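Local coordinates for ABC transporter substrate-binding protein (Streptococcus pneumoniae, PDB 4OHN), which binds histidine and probably delivers it to an ABC uptake transporter as its extracellular solute-binding component, at residues 108-113 with 197-202. Residues are numbered along the deposited sequence; the frame is centred on the assembly and turned at random.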
loop_
_atom_site.group_PDB
_atom_site.type_symbol
_atom_site.label_atom_id
_atom_site.label_comp_id
_atom_site.label_asym_id
_atom_site.label_seq_id
_atom_site.Cartn_x
_atom_site.Cartn_y
_atom_site.Cartn_z
ATOM N N LEU A 108 8.342 -3.524 -11.837
ATOM C CA LEU A 108 7.624 -3.613 -13.088
ATOM C C LEU A 108 7.081 -5.003 -13.283
ATOM O O LEU A 108 7.737 -6.012 -12.952
ATOM C CB LEU A 108 8.512 -3.272 -14.275
ATOM C CG LEU A 108 8.790 -1.814 -14.589
ATOM C CD1 LEU A 108 9.564 -1.707 -15.889
ATOM C CD2 LEU A 108 7.488 -1.020 -14.653
ATOM N N VAL A 109 5.876 -5.039 -13.828
ATOM C CA VAL A 109 5.244 -6.284 -14.260
ATOM C C VAL A 109 5.002 -6.185 -15.773
ATOM O O VAL A 109 4.427 -5.206 -16.254
ATOM C CB VAL A 109 3.933 -6.572 -13.508
ATOM C CG1 VAL A 109 3.296 -7.871 -13.987
ATOM C CG2 VAL A 109 4.199 -6.659 -12.006
ATOM N N THR A 110 5.456 -7.200 -16.517
ATOM C CA THR A 110 5.262 -7.274 -17.965
ATOM C C THR A 110 4.773 -8.674 -18.296
ATOM O O THR A 110 4.997 -9.623 -17.533
ATOM C CB THR A 110 6.567 -7.015 -18.741
ATOM O OG1 THR A 110 7.513 -8.045 -18.405
ATOM C CG2 THR A 110 7.144 -5.643 -18.404
ATOM N N LYS A 111 4.100 -8.843 -19.425
ATOM C CA LYS A 111 3.804 -10.201 -19.887
ATOM C C LYS A 111 5.086 -10.932 -20.236
ATOM O O LYS A 111 6.001 -10.347 -20.823
ATOM C CB LYS A 111 2.954 -10.173 -21.145
ATOM C CG LYS A 111 1.534 -9.775 -20.948
ATOM C CD LYS A 111 0.774 -9.984 -22.251
ATOM C CE LYS A 111 -0.701 -9.968 -22.065
ATOM N NZ LYS A 111 -1.405 -10.106 -23.372
ATOM N N LYS A 112 5.154 -12.232 -19.967
ATOM C CA LYS A 112 6.341 -12.972 -20.410
ATOM C C LYS A 112 6.484 -12.922 -21.914
ATOM O O LYS A 112 7.591 -12.936 -22.428
ATOM C CB LYS A 112 6.313 -14.408 -19.911
ATOM C CG LYS A 112 6.555 -14.524 -18.415
ATOM C CD LYS A 112 6.856 -15.963 -18.008
ATOM C CE LYS A 112 6.859 -16.174 -16.505
ATOM N NZ LYS A 112 7.958 -15.413 -15.837
ATOM N N SER A 113 5.367 -12.866 -22.626
ATOM C CA SER A 113 5.435 -12.827 -24.084
ATOM C C SER A 113 6.138 -11.569 -24.608
ATOM O O SER A 113 6.602 -11.551 -25.748
ATOM C CB SER A 113 4.047 -12.937 -24.692
ATOM O OG SER A 113 3.207 -11.897 -24.258
ATOM N N ASN A 197 6.416 -11.427 -15.926
ATOM C CA ASN A 197 7.692 -11.107 -15.294
ATOM C C ASN A 197 7.478 -10.026 -14.254
ATOM O O ASN A 197 6.709 -9.097 -14.497
ATOM C CB ASN A 197 8.686 -10.598 -16.339
ATOM C CG ASN A 197 9.040 -11.631 -17.366
ATOM O OD1 ASN A 197 9.225 -12.812 -17.044
ATOM N ND2 ASN A 197 9.140 -11.211 -18.619
ATOM N N VAL A 198 8.143 -10.149 -13.122
ATOM C CA VAL A 198 8.039 -9.200 -12.017
ATOM C C VAL A 198 9.453 -8.884 -11.586
ATOM O O VAL A 198 10.187 -9.787 -11.174
ATOM C CB VAL A 198 7.263 -9.831 -10.823
ATOM C CG1 VAL A 198 7.101 -8.812 -9.701
ATOM C CG2 VAL A 198 5.885 -10.369 -11.269
ATOM N N PHE A 199 9.877 -7.626 -11.698
ATOM C CA PHE A 199 11.268 -7.307 -11.417
ATOM C C PHE A 199 11.456 -5.873 -10.955
ATOM O O PHE A 199 10.754 -4.963 -11.381
ATOM C CB PHE A 199 12.151 -7.588 -12.647
ATOM C CG PHE A 199 11.678 -6.901 -13.901
ATOM C CD1 PHE A 199 10.697 -7.480 -14.703
ATOM C CD2 PHE A 199 12.219 -5.686 -14.293
ATOM C CE1 PHE A 199 10.241 -6.850 -15.844
ATOM C CE2 PHE A 199 11.762 -5.061 -15.442
ATOM C CZ PHE A 199 10.789 -5.649 -16.215
ATOM N N THR A 200 12.421 -5.666 -10.068
ATOM C CA THR A 200 12.750 -4.313 -9.629
ATOM C C THR A 200 13.532 -3.599 -10.728
ATOM O O THR A 200 14.110 -4.199 -11.613
ATOM C CB THR A 200 13.485 -4.318 -8.282
ATOM O OG1 THR A 200 14.634 -5.148 -8.395
ATOM C CG2 THR A 200 12.587 -4.818 -7.121
ATOM N N VAL A 201 13.536 -2.267 -10.645
ATOM C CA VAL A 201 14.112 -1.410 -11.667
ATOM C C VAL A 201 14.987 -0.317 -11.063
ATOM O O VAL A 201 15.265 0.709 -11.684
ATOM C CB VAL A 201 13.022 -0.791 -12.568
ATOM C CG1 VAL A 201 12.337 -1.879 -13.418
ATOM C CG2 VAL A 201 12.019 -0.009 -11.760
ATOM N N GLY A 202 15.462 -0.547 -9.851
ATOM C CA GLY A 202 16.459 0.315 -9.251
ATOM C C GLY A 202 15.901 1.464 -8.442
ATOM O O GLY A 202 16.653 2.383 -8.094
HETATM O O HOH W 1 9.893 -12.903 -20.906
#
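Asn197 and Thr110 face each other as a hydrogen-bonded antiparallel pair, gripped by Thr110 N to Asn197 O at 3.0 Å and Asn197 N to Thr110 O at 2.8 Å. Two residues away along each strand, Leu108 and Phe199 are joined by a second pair of backbone hydrogen bonds, while Val109 and Val198 between them form a non-hydrogen-bonded pair whose side chains lie side by side, pointing the same way, and touch through CG2 of each on the sheet face covered by helix 180-189.

Asn197 illustrates how an edge strand can use one polar side chain to tie down the end of its neighbour. Its CB rests 3.5 Å from Thr110 OG1, itself hydrogen-bonded to Ile116 O. CG, held anti to the carbonyl carbon (chi1 -64°), comes up against Lys112 CG, and there the amide divides its work. OD1 accepts a bond from Lys112 NZ at 3.1 Å, the donor tilted 30° from the carbonyl plane and the lysine chain bending at its last torsion (chi4 -65°) to bring the ammonium round; that nitrogen also donates to Tyr196 O. ND2 donates to Ile116 O and to a water, which in turn donates to Lys112 O.

On the same face as Asn197, Leu108 CB sits over the Phe199 ring, a CH-pi contact 4.1 Å from the centroid. Thr110 OG1 lies at the ring's edge.

The chemistry thus changes along the pair of strands, from apolar contacts around Leu108 to an amide with both ends engaged, which probably limits its rotation and fastens strand 196-200 to the 3-10 segment that follows strand 102-111.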